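Local coordinates for glutathione S-transferase family protein (PDB 3PR8) that catalyses the conjugation of reduced glutathione, probably to a wide range of hydrophobic electrophiles, as glutathione transferases do, at residues 8-13 against 203-208; 31-36 against 50-55; 99-104 against 132-137; 111-116 against 170-175. All blocks are in the same frame, centred on the assembly; numbering follows the deposited sequence.

Overall arrangement
Contact 1 closes the longest loop: the turn at 8-13, after the first strand, meets helix 198-218 near the C terminus. The other three contacts nest inside it. Contact 2 is the first to close. It joins the end of strand 29-32 to the segment leading into strand 52-55, within the thioredoxin-like domain. Contact 3 then ties helix 84-106 to helix 120-140, and contact 4 ties helix 109-114 to helix 154-174. Contacts 3 and 4 cross, because their segments alternate along the chain. Contacts 1 and 2 touch, and both reach the same glutathione. Contact 3 also meets contact 1, through Glu102, and its Tyr100 reaches the other glutathione of the dimer.

Contact 1 of 4, residues 8-13 against 203-208; sequences FSVSNY and ADKEAS. With GSH (glutathione), chain E.
Ser9 packs against helix 198-218, its CB meeting Asp204 O and Ser208 OG. Ser9 OG lies 3.7 Å from Asp204 CB. Beside it, Ser9 O comes within 3.4 Å of Lys205 CB. Val10 extends the patch, with its CG2 3.9 Å from Lys205 O. The long arm of Lys205 starts with CG anti to the backbone N (chi1 179°) and stays extended to its end. It runs past Ser9 O and Val10, and Lys205 NZ gives a bond of 2.6 Å to a water. That water donates in turn to Val10 O at 2.7 Å, so one water joins the lysine to the turn.

Ser208 is fixed from within its own helix. Ser208 OG donates to Asp204 O at 2.6 Å, while the backbone N of Ser208 reaches that oxygen from the opposite face of the carbonyl plane. The carboxylate of Asp204 forms salt bridges with Arg200 and with Lys18 of helix 12-23, the latter a second tie between that helix and the last one.

Residues 8-11 form a type I turn, closed by Ser11 N to Phe8 O at 3.0 Å. The turn delivers Ser11 to the N-cap of helix 12-23, where its OG caps Tyr14 N. Ser11 binds glutathione, and one face of the Tyr13 ring lies against CG1 of that ligand. This is the glutathione site at the start of the first helix of the thioredoxin-like domain, here backed by the last helix of the C-terminal domain.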
# COMPACT_ATOMS: atom_id res chain seq x y z
N PHE A 8 6.35 -18.82 3.02
CA PHE A 8 6.62 -19.69 4.14
C PHE A 8 5.61 -19.42 5.23
O PHE A 8 5.10 -18.30 5.32
CB PHE A 8 8.06 -19.52 4.63
CG PHE A 8 8.41 -18.12 5.05
CD1 PHE A 8 8.66 -17.13 4.10
CD2 PHE A 8 8.53 -17.80 6.40
CE1 PHE A 8 9.01 -15.83 4.51
CE2 PHE A 8 8.87 -16.51 6.81
CZ PHE A 8 9.10 -15.53 5.86
N SER A 9 5.29 -20.44 6.03
CA SER A 9 4.14 -20.34 6.94
C SER A 9 4.36 -19.46 8.17
O SER A 9 3.42 -19.23 8.93
CB SER A 9 3.62 -21.71 7.35
OG SER A 9 3.10 -22.40 6.24
N VAL A 10 5.59 -18.99 8.38
CA VAL A 10 5.82 -17.98 9.42
C VAL A 10 5.50 -16.55 8.93
O VAL A 10 5.27 -15.64 9.76
CB VAL A 10 7.26 -18.09 10.00
CG1 VAL A 10 7.44 -17.16 11.20
CG2 VAL A 10 7.52 -19.54 10.43
N SER A 11 5.40 -16.36 7.60
CA SER A 11 5.05 -15.05 7.03
C SER A 11 3.59 -14.67 7.27
O SER A 11 2.67 -15.42 6.92
CB SER A 11 5.33 -14.99 5.51
OG SER A 11 4.72 -13.80 4.99
N ASN A 12 3.36 -13.51 7.86
CA ASN A 12 1.98 -13.11 8.09
C ASN A 12 1.23 -12.80 6.80
O ASN A 12 0.07 -13.17 6.64
CB ASN A 12 1.88 -11.97 9.11
CG ASN A 12 2.59 -10.69 8.67
OD1 ASN A 12 3.56 -10.72 7.90
ND2 ASN A 12 2.11 -9.54 9.18
N TYR A 13 1.90 -12.13 5.86
CA TYR A 13 1.29 -11.80 4.57
C TYR A 13 0.96 -13.10 3.79
O TYR A 13 -0.05 -13.17 3.09
CB TYR A 13 2.25 -10.90 3.76
CG TYR A 13 2.29 -9.42 4.19
CD1 TYR A 13 1.36 -8.49 3.70
CD2 TYR A 13 3.30 -8.97 5.04
CE1 TYR A 13 1.42 -7.13 4.09
CE2 TYR A 13 3.37 -7.62 5.42
CZ TYR A 13 2.45 -6.72 4.92
OH TYR A 13 2.48 -5.39 5.29
N ALA A 203 -0.72 -24.55 12.92
CA ALA A 203 0.03 -25.81 13.00
C ALA A 203 1.20 -25.76 12.00
O ALA A 203 2.34 -26.14 12.33
CB ALA A 203 -0.89 -27.02 12.72
N ASP A 204 0.89 -25.29 10.79
CA ASP A 204 1.89 -25.19 9.72
C ASP A 204 2.96 -24.18 10.10
O ASP A 204 4.15 -24.40 9.88
CB ASP A 204 1.23 -24.83 8.38
CG ASP A 204 0.45 -25.98 7.76
OD1 ASP A 204 0.47 -27.12 8.30
OD2 ASP A 204 -0.19 -25.74 6.71
N LYS A 205 2.54 -23.06 10.70
CA LYS A 205 3.48 -22.07 11.23
C LYS A 205 4.45 -22.68 12.23
O LYS A 205 5.66 -22.49 12.12
CB LYS A 205 2.74 -20.85 11.85
CG LYS A 205 3.69 -19.80 12.45
CD LYS A 205 2.97 -18.52 12.92
CE LYS A 205 3.96 -17.58 13.60
NZ LYS A 205 3.42 -16.19 13.93
N GLU A 206 3.92 -23.39 13.23
CA GLU A 206 4.78 -23.98 14.26
C GLU A 206 5.74 -24.99 13.62
O GLU A 206 6.91 -25.03 13.95
CB GLU A 206 3.98 -24.69 15.37
CG GLU A 206 4.87 -25.33 16.46
CD GLU A 206 5.49 -24.32 17.45
OE1 GLU A 206 5.39 -23.08 17.20
OE2 GLU A 206 6.06 -24.76 18.49
N ALA A 207 5.22 -25.79 12.71
CA ALA A 207 6.00 -26.86 12.08
C ALA A 207 7.12 -26.28 11.24
O ALA A 207 8.18 -26.90 11.09
CB ALA A 207 5.09 -27.71 11.20
N SER A 208 6.90 -25.07 10.71
CA SER A 208 7.85 -24.41 9.83
C SER A 208 8.85 -23.50 10.53
O SER A 208 9.79 -23.02 9.88
CB SER A 208 7.10 -23.56 8.80
OG SER A 208 6.10 -24.34 8.16
N1 GSH E . 4.32 -5.44 0.32
CA1 GSH E . 4.51 -6.88 0.47
C1 GSH E . 3.15 -7.52 0.44
O11 GSH E . 2.97 -8.76 0.19
O12 GSH E . 2.20 -6.77 0.71
CB1 GSH E . 5.20 -7.11 1.82
CG1 GSH E . 5.20 -8.56 2.26
CD1 GSH E . 6.36 -8.83 3.19
OE1 GSH E . 7.07 -7.78 3.80
N2 GSH E . 6.70 -10.11 3.36
CA2 GSH E . 7.82 -10.43 4.23
C2 GSH E . 9.08 -10.64 3.43
O2 GSH E . 8.94 -10.88 2.07
CB2 GSH E . 7.55 -11.72 4.99
SG2 GSH E . 6.10 -11.52 6.05
N3 GSH E . 10.25 -10.58 4.06
CA3 GSH E . 11.49 -10.98 3.38
C3 GSH E . 12.27 -9.82 2.82
O31 GSH E . 13.39 -10.03 2.29
O32 GSH E . 11.83 -8.64 2.86
O HOH W 1 3.62 -14.83 11.73

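Contact 2 of 4, residues 31-36 against 50-55; sequences VTFYGG and VPVLET. With GSH (glutathione), chain E.
The backbones come nearest at Gly35 and Val50, whose CA atoms are 5.8 Å apart, just beyond the end of strand 29-32 and just before strand 52-55. In this thioredoxin-like domain the two strands flank strand 4-7, and the peptide bond between Val50 and Pro51 is cis, making Pro51 the cis-proline of the thioredoxin fold.

One methyl, Val50 CG2, makes most of the contact. Val50 CG2 lies 3.5 Å from Phe33 O and also touches Gly35 N. Val50 CG2 meets Phe33 CD2 at 3.9 Å, the two side chains lying alongside each other and pointing opposite ways. With CG anti to the backbone N (chi1 168°), Phe33 swings its ring toward the valines, and Phe33 CE2 reaches Val52 CG2 at 4.1 Å. Gly35 N stands over the centre of one ring face. A side chain at Gly35 would press on Val50 CG2, and the positive phi there also favours glycine.

This packing backs the residue that holds the ligand. The backbone of Val50 grips the middle of glutathione twice: its N donates to O2 at 2.7 Å, and glutathione N2 donates to Val50 O at 3.0 Å.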
# COMPACT_ATOMS: atom_id res chain seq x y z
N VAL A 31 4.69 -23.73 -1.93
CA VAL A 31 6.10 -23.86 -2.28
C VAL A 31 6.90 -23.03 -1.32
O VAL A 31 6.68 -21.81 -1.20
CB VAL A 31 6.39 -23.34 -3.71
CG1 VAL A 31 7.92 -23.50 -4.05
CG2 VAL A 31 5.52 -24.05 -4.74
N THR A 32 7.83 -23.67 -0.62
CA THR A 32 8.68 -22.96 0.36
C THR A 32 9.60 -21.97 -0.37
O THR A 32 10.40 -22.37 -1.20
CB THR A 32 9.51 -23.96 1.18
OG1 THR A 32 8.65 -24.96 1.76
CG2 THR A 32 10.32 -23.24 2.31
N PHE A 33 9.49 -20.70 -0.02
CA PHE A 33 10.26 -19.65 -0.68
C PHE A 33 10.38 -18.51 0.32
O PHE A 33 9.38 -18.11 0.89
CB PHE A 33 9.48 -19.23 -1.92
CG PHE A 33 9.98 -17.96 -2.57
CD1 PHE A 33 11.23 -17.92 -3.15
CD2 PHE A 33 9.16 -16.83 -2.65
CE1 PHE A 33 11.70 -16.75 -3.79
CE2 PHE A 33 9.62 -15.66 -3.28
CZ PHE A 33 10.89 -15.63 -3.86
N TYR A 34 11.60 -18.02 0.57
CA TYR A 34 11.80 -17.00 1.61
C TYR A 34 12.03 -15.62 1.01
O TYR A 34 12.23 -14.64 1.74
CB TYR A 34 12.99 -17.35 2.52
CG TYR A 34 12.74 -18.59 3.34
CD1 TYR A 34 11.94 -18.54 4.50
CD2 TYR A 34 13.28 -19.81 2.95
CE1 TYR A 34 11.70 -19.71 5.25
CE2 TYR A 34 13.04 -20.97 3.67
CZ TYR A 34 12.26 -20.91 4.83
OH TYR A 34 12.03 -22.09 5.54
N GLY A 35 11.99 -15.55 -0.31
CA GLY A 35 12.26 -14.30 -1.03
C GLY A 35 13.67 -13.75 -0.79
O GLY A 35 14.64 -14.49 -0.71
N GLY A 36 13.77 -12.44 -0.66
CA GLY A 36 15.06 -11.80 -0.44
C GLY A 36 15.70 -11.30 -1.72
O GLY A 36 15.07 -11.28 -2.81
N VAL A 50 7.50 -11.81 -0.01
CA VAL A 50 6.68 -12.99 0.05
C VAL A 50 5.29 -12.49 0.48
O VAL A 50 5.20 -11.56 1.26
CB VAL A 50 7.30 -13.91 1.15
CG1 VAL A 50 6.24 -14.77 1.82
CG2 VAL A 50 8.53 -14.68 0.58
N PRO A 51 4.19 -13.07 -0.02
CA PRO A 51 3.99 -14.23 -0.87
C PRO A 51 3.99 -13.88 -2.36
O PRO A 51 3.90 -12.70 -2.74
CB PRO A 51 2.61 -14.71 -0.46
CG PRO A 51 1.87 -13.40 -0.12
CD PRO A 51 2.92 -12.55 0.51
N VAL A 52 4.10 -14.91 -3.19
CA VAL A 52 3.93 -14.77 -4.63
C VAL A 52 2.93 -15.83 -5.06
O VAL A 52 2.99 -16.96 -4.58
CB VAL A 52 5.27 -14.95 -5.38
CG1 VAL A 52 5.05 -14.76 -6.88
CG2 VAL A 52 6.26 -13.91 -4.93
N LEU A 53 2.03 -15.48 -5.97
CA LEU A 53 1.07 -16.44 -6.51
C LEU A 53 1.50 -16.77 -7.92
O LEU A 53 1.64 -15.86 -8.75
CB LEU A 53 -0.34 -15.86 -6.52
CG LEU A 53 -1.48 -16.82 -6.97
CD1 LEU A 53 -1.80 -17.88 -5.91
CD2 LEU A 53 -2.73 -16.04 -7.29
N GLU A 54 1.73 -18.05 -8.21
CA GLU A 54 1.97 -18.47 -9.59
C GLU A 54 0.65 -18.90 -10.21
O GLU A 54 -0.08 -19.74 -9.65
CB GLU A 54 2.99 -19.63 -9.67
CG GLU A 54 3.47 -19.89 -11.11
CD GLU A 54 4.57 -20.96 -11.21
OE1 GLU A 54 4.74 -21.77 -10.29
OE2 GLU A 54 5.28 -20.97 -12.24
N THR A 55 0.34 -18.28 -11.35
CA THR A 55 -0.87 -18.59 -12.13
C THR A 55 -0.42 -19.09 -13.50
O THR A 55 0.78 -19.11 -13.79
CB THR A 55 -1.70 -17.33 -12.38
OG1 THR A 55 -1.02 -16.50 -13.34
CG2 THR A 55 -1.91 -16.55 -11.07
N1 GSH E . 4.32 -5.44 0.32
CA1 GSH E . 4.51 -6.88 0.47
C1 GSH E . 3.15 -7.52 0.44
O11 GSH E . 2.97 -8.76 0.19
O12 GSH E . 2.20 -6.77 0.71
CB1 GSH E . 5.20 -7.11 1.82
CG1 GSH E . 5.20 -8.56 2.26
CD1 GSH E . 6.36 -8.83 3.19
OE1 GSH E . 7.07 -7.78 3.80
N2 GSH E . 6.70 -10.11 3.36
CA2 GSH E . 7.82 -10.43 4.23
C2 GSH E . 9.08 -10.64 3.43
O2 GSH E . 8.94 -10.88 2.07
CB2 GSH E . 7.55 -11.72 4.99
SG2 GSH E . 6.10 -11.52 6.05
N3 GSH E . 10.25 -10.58 4.06
CA3 GSH E . 11.49 -10.98 3.38
C3 GSH E . 12.27 -9.82 2.82
O31 GSH E . 13.39 -10.03 2.29
O32 GSH E . 11.83 -8.64 2.86

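Contact 3 of 4, residues 99-104 against 132-137; sequences LYIELP and AGFATL. With GSH (glutathione), chain F.
The Phe134 ring carries Ile101 CD1 over the centre of one face, a CH-pi contact with the carbon 4.3 Å from the centroid. The Tyr100 ring has Leu99 CB over one face, and N1 of a glutathione bound to the second subunit near its plane at the hydroxyl edge. These groups belong to the helical C-terminal domain of the transferase fold, where segments 99-104 and 132-137 of two helices run at 144°, roughly antiparallel. With CG1 anti to the carbonyl carbon (chi1 -66°), Ile101 sends CD1 across to Phe134 and to Leu137 CD2, 3.7 Å away. Ile101 CG2 meets Phe134 CE2 at 4.1 Å. An alanine here would take away both branches and is likely to leave the Phe134 face and Leu137 CD2 without this packing, opening a gap between the helices.

Tyr100 turns its end to the dimer interface. Tyr100 OH accepts from glutathione N1 at 2.9 Å and also bonds Glu62 of the second subunit, whose Arg47 makes a cation-pi contact with the ring. A CB on Gly133 would run into Tyr100 O, so glycine permits the close approach: Gly133 CA lies 3.2 Å from Tyr100 O, with 153° at the hydrogen.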
# COMPACT_ATOMS: atom_id res chain seq x y z
N LEU A 99 -0.72 -0.11 5.76
CA LEU A 99 0.24 1.01 5.74
C LEU A 99 0.44 1.60 7.13
O LEU A 99 1.52 2.09 7.44
CB LEU A 99 -0.24 2.14 4.81
CG LEU A 99 -0.30 1.90 3.30
CD1 LEU A 99 -0.68 3.23 2.60
CD2 LEU A 99 1.01 1.42 2.83
N TYR A 100 -0.62 1.60 7.95
CA TYR A 100 -0.56 2.38 9.21
C TYR A 100 -0.51 1.52 10.46
O TYR A 100 -0.34 2.04 11.57
CB TYR A 100 -1.72 3.40 9.29
CG TYR A 100 -1.88 4.17 8.01
CD1 TYR A 100 -0.80 4.86 7.45
CD2 TYR A 100 -3.10 4.18 7.34
CE1 TYR A 100 -0.93 5.54 6.25
CE2 TYR A 100 -3.25 4.90 6.13
CZ TYR A 100 -2.15 5.56 5.60
OH TYR A 100 -2.29 6.24 4.42
N ILE A 101 -0.61 0.19 10.30
CA ILE A 101 -0.38 -0.71 11.44
C ILE A 101 0.71 -1.74 11.11
O ILE A 101 1.72 -1.79 11.80
CB ILE A 101 -1.68 -1.42 11.91
CG1 ILE A 101 -2.66 -0.37 12.47
CG2 ILE A 101 -1.36 -2.47 12.96
CD1 ILE A 101 -4.08 -0.87 12.69
N GLU A 102 0.52 -2.55 10.06
CA GLU A 102 1.49 -3.60 9.78
C GLU A 102 2.89 -3.02 9.53
O GLU A 102 3.88 -3.46 10.14
CB GLU A 102 1.05 -4.53 8.63
CG GLU A 102 1.60 -5.99 8.81
CD GLU A 102 3.09 -6.17 8.52
OE1 GLU A 102 3.62 -5.45 7.66
OE2 GLU A 102 3.73 -7.08 9.14
N LEU A 103 3.01 -2.05 8.61
CA LEU A 103 4.36 -1.62 8.24
C LEU A 103 5.08 -0.93 9.38
O LEU A 103 6.27 -1.19 9.60
CB LEU A 103 4.35 -0.77 6.96
CG LEU A 103 3.98 -1.53 5.68
CD1 LEU A 103 4.00 -0.57 4.45
CD2 LEU A 103 4.91 -2.70 5.45
N PRO A 104 4.38 -0.06 10.15
CA PRO A 104 5.13 0.51 11.28
C PRO A 104 5.53 -0.54 12.34
O PRO A 104 6.63 -0.47 12.88
CB PRO A 104 4.18 1.58 11.86
CG PRO A 104 2.85 1.36 11.22
CD PRO A 104 3.05 0.56 9.96
N ALA A 132 -1.41 6.38 15.69
CA ALA A 132 -2.24 6.93 14.64
C ALA A 132 -2.97 5.84 13.83
O ALA A 132 -4.14 6.01 13.45
CB ALA A 132 -1.40 7.82 13.73
N GLY A 133 -2.26 4.73 13.56
CA GLY A 133 -2.88 3.61 12.83
C GLY A 133 -4.06 2.98 13.58
O GLY A 133 -5.09 2.68 13.00
N PHE A 134 -3.87 2.73 14.87
CA PHE A 134 -4.97 2.14 15.66
C PHE A 134 -6.11 3.13 15.81
O PHE A 134 -7.29 2.75 15.81
CB PHE A 134 -4.49 1.65 17.03
CG PHE A 134 -3.89 0.28 16.98
CD1 PHE A 134 -4.71 -0.84 16.99
CD2 PHE A 134 -2.52 0.11 16.86
CE1 PHE A 134 -4.15 -2.13 16.91
CE2 PHE A 134 -1.97 -1.18 16.81
CZ PHE A 134 -2.78 -2.29 16.84
N ALA A 135 -5.78 4.41 15.89
CA ALA A 135 -6.85 5.42 15.92
C ALA A 135 -7.68 5.48 14.61
O ALA A 135 -8.90 5.57 14.65
CB ALA A 135 -6.29 6.79 16.33
N THR A 136 -7.01 5.35 13.45
CA THR A 136 -7.70 5.29 12.16
C THR A 136 -8.62 4.09 12.07
O THR A 136 -9.76 4.20 11.62
CB THR A 136 -6.64 5.26 11.03
OG1 THR A 136 -5.93 6.50 11.04
CG2 THR A 136 -7.26 5.00 9.63
N LEU A 137 -8.13 2.93 12.51
CA LEU A 137 -8.92 1.68 12.49
C LEU A 137 -10.16 1.80 13.38
O LEU A 137 -11.25 1.37 13.00
CB LEU A 137 -8.05 0.49 12.92
CG LEU A 137 -8.68 -0.91 12.83
CD1 LEU A 137 -9.24 -1.18 11.43
CD2 LEU A 137 -7.62 -1.98 13.18
N1 GSH F . -1.70 6.46 1.58
CA1 GSH F . -2.18 7.78 1.20
C1 GSH F . -2.73 7.69 -0.18
O11 GSH F . -2.33 6.71 -0.84
O12 GSH F . -3.54 8.58 -0.62
CB1 GSH F . -1.04 8.81 1.13
CG1 GSH F . -1.65 10.20 0.99
CD1 GSH F . -0.66 11.27 1.40
OE1 GSH F . 0.55 10.98 2.08
N2 GSH F . -1.05 12.53 1.12
CA2 GSH F . -0.29 13.62 1.72
C2 GSH F . -0.86 14.08 3.03
O2 GSH F . -2.21 13.82 3.30
CB2 GSH F . -0.27 14.79 0.77
SG2 GSH F . 0.52 14.30 -0.77
N3 GSH F . -0.04 14.74 3.86
CA3 GSH F . -0.53 15.49 5.01
C3 GSH F . -0.51 14.68 6.29
O31 GSH F . 0.13 13.61 6.34
O32 GSH F . -1.12 15.08 7.31

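Contact 4 of 4, residues 111-116 against 170-175; sequences ESFFGM and GKKVLN
Glu111 OE2 is gripped by two groups, a salt bridge from Lys123 NZ and a hydrogen bond from Val118 N, which probably offset the charge of the carboxylate, whose other oxygen, OE1, lies by Val173. The rest of the side chain faces the same valine. Its CG starts anti to the backbone N (chi1 -175°), and the extended chain passes the valine at a slant. Glu111 OE1 comes 4.0 Å from Val173 CG1, while CB and CG of the glutamate run past CG2.

Val173 uses both methyls. CG1 meets the end of Glu111, and Val173 CG2 sits 3.6 Å from Ser112 CB. Cut back to alanine, the valine would lose both methyls, which would probably leave Ser112 CB without the methyl packed on it and the stem of Glu111 more loosely held. Ser112 OG turns back to Cys108 O, just ahead of the helix, in a weak bond, and stands over the centre of one face of the Phe113 ring.

Lys172 bends along its chain and carries CE past the Ser112 backbone toward the Phe113 ring, which lies 4.4 Å from it at CE1. The side chain has two conformers, so this part of the contact is doubtful. The contact thus lays the short helix 109-114 against the C-terminal end of helix 154-174, a helix-to-helix packing within the all-helical C-terminal domain of the glutathione transferase fold.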
# COMPACT_ATOMS: atom_id res chain seq x y z
N GLU A 111 13.36 -6.31 17.09
CA GLU A 111 13.48 -6.26 18.54
C GLU A 111 12.45 -7.14 19.24
O GLU A 111 12.78 -7.83 20.21
CB GLU A 111 13.45 -4.82 19.08
CG GLU A 111 13.71 -4.74 20.59
CD GLU A 111 13.84 -3.30 21.09
OE1 GLU A 111 13.43 -3.06 22.24
OE2 GLU A 111 14.30 -2.42 20.33
N SER A 112 11.22 -7.13 18.77
CA SER A 112 10.15 -7.85 19.46
C SER A 112 10.30 -9.37 19.33
O SER A 112 9.96 -10.09 20.27
CB SER A 112 8.77 -7.39 18.97
OG SER A 112 8.64 -7.62 17.58
N PHE A 113 10.79 -9.85 18.19
CA PHE A 113 10.80 -11.28 17.89
C PHE A 113 12.16 -11.92 17.70
O PHE A 113 12.30 -13.13 17.86
CB PHE A 113 9.94 -11.58 16.66
CG PHE A 113 8.53 -11.07 16.78
CD1 PHE A 113 7.82 -11.27 17.95
CD2 PHE A 113 7.93 -10.39 15.73
CE1 PHE A 113 6.52 -10.80 18.09
CE2 PHE A 113 6.63 -9.92 15.86
CZ PHE A 113 5.92 -10.12 17.03
N PHE A 114 13.16 -11.13 17.33
CA PHE A 114 14.45 -11.70 16.99
C PHE A 114 15.56 -11.24 17.91
O PHE A 114 16.73 -11.47 17.63
CB PHE A 114 14.79 -11.44 15.51
CG PHE A 114 13.74 -11.94 14.56
CD1 PHE A 114 13.67 -13.29 14.22
CD2 PHE A 114 12.78 -11.08 14.03
CE1 PHE A 114 12.69 -13.76 13.36
CE2 PHE A 114 11.80 -11.53 13.16
CZ PHE A 114 11.75 -12.88 12.83
N GLY A 115 15.20 -10.61 19.02
CA GLY A 115 16.15 -10.24 20.08
C GLY A 115 17.21 -9.21 19.73
O GLY A 115 18.22 -9.09 20.43
N MSE A 116 16.99 -8.46 18.66
CA MSE A 116 17.92 -7.41 18.26
C MSE A 116 17.28 -6.03 18.35
O MSE A 116 16.39 -5.69 17.57
CB MSE A 116 18.45 -7.66 16.84
CG MSE A 116 19.30 -8.92 16.68
SE MSE A 116 20.81 -9.03 17.95
CE MSE A 116 21.63 -7.25 17.65
N GLY A 170 3.73 -3.65 20.54
CA GLY A 170 3.35 -2.60 21.50
C GLY A 170 3.80 -2.98 22.91
O GLY A 170 4.45 -2.19 23.61
N LYS A 171 3.46 -4.18 23.33
CA LYS A 171 3.72 -4.57 24.72
C LYS A 171 5.20 -4.80 24.96
O LYS A 171 5.75 -4.36 25.98
CB LYS A 171 2.92 -5.82 25.07
CG LYS A 171 1.43 -5.57 25.16
CD LYS A 171 0.63 -6.85 24.93
CE LYS A 171 0.80 -7.83 26.09
NZ LYS A 171 -0.06 -9.05 25.90
N LYS A 172 5.86 -5.47 24.02
CA LYS A 172 7.25 -5.88 24.19
C LYS A 172 8.26 -4.76 23.97
O LYS A 172 9.29 -4.66 24.68
CB LYS A 172 7.52 -7.08 23.27
CG LYS A 172 8.88 -7.74 23.39
CD LYS A 172 8.78 -9.27 23.22
CE LYS A 172 7.74 -9.72 22.18
NZ LYS A 172 6.40 -10.08 22.78
N VAL A 173 7.98 -3.89 23.00
CA VAL A 173 8.94 -2.87 22.59
C VAL A 173 8.56 -1.47 23.05
O VAL A 173 9.44 -0.67 23.36
CB VAL A 173 9.09 -2.84 21.02
CG1 VAL A 173 10.01 -1.71 20.57
CG2 VAL A 173 9.57 -4.17 20.49
N LEU A 174 7.27 -1.16 23.07
CA LEU A 174 6.84 0.22 23.23
C LEU A 174 6.08 0.53 24.52
O LEU A 174 5.66 1.66 24.72
CB LEU A 174 6.02 0.66 22.01
CG LEU A 174 6.59 0.39 20.61
CD1 LEU A 174 5.52 0.68 19.55
CD2 LEU A 174 7.87 1.19 20.29
N ASN A 175 5.88 -0.48 25.36
CA ASN A 175 5.14 -0.31 26.62
C ASN A 175 3.69 0.14 26.44
O ASN A 175 3.16 0.91 27.26
CB ASN A 175 5.87 0.67 27.56
CG ASN A 175 7.37 0.51 27.51
OD1 ASN A 175 8.09 1.43 27.14
ND2 ASN A 175 7.86 -0.67 27.88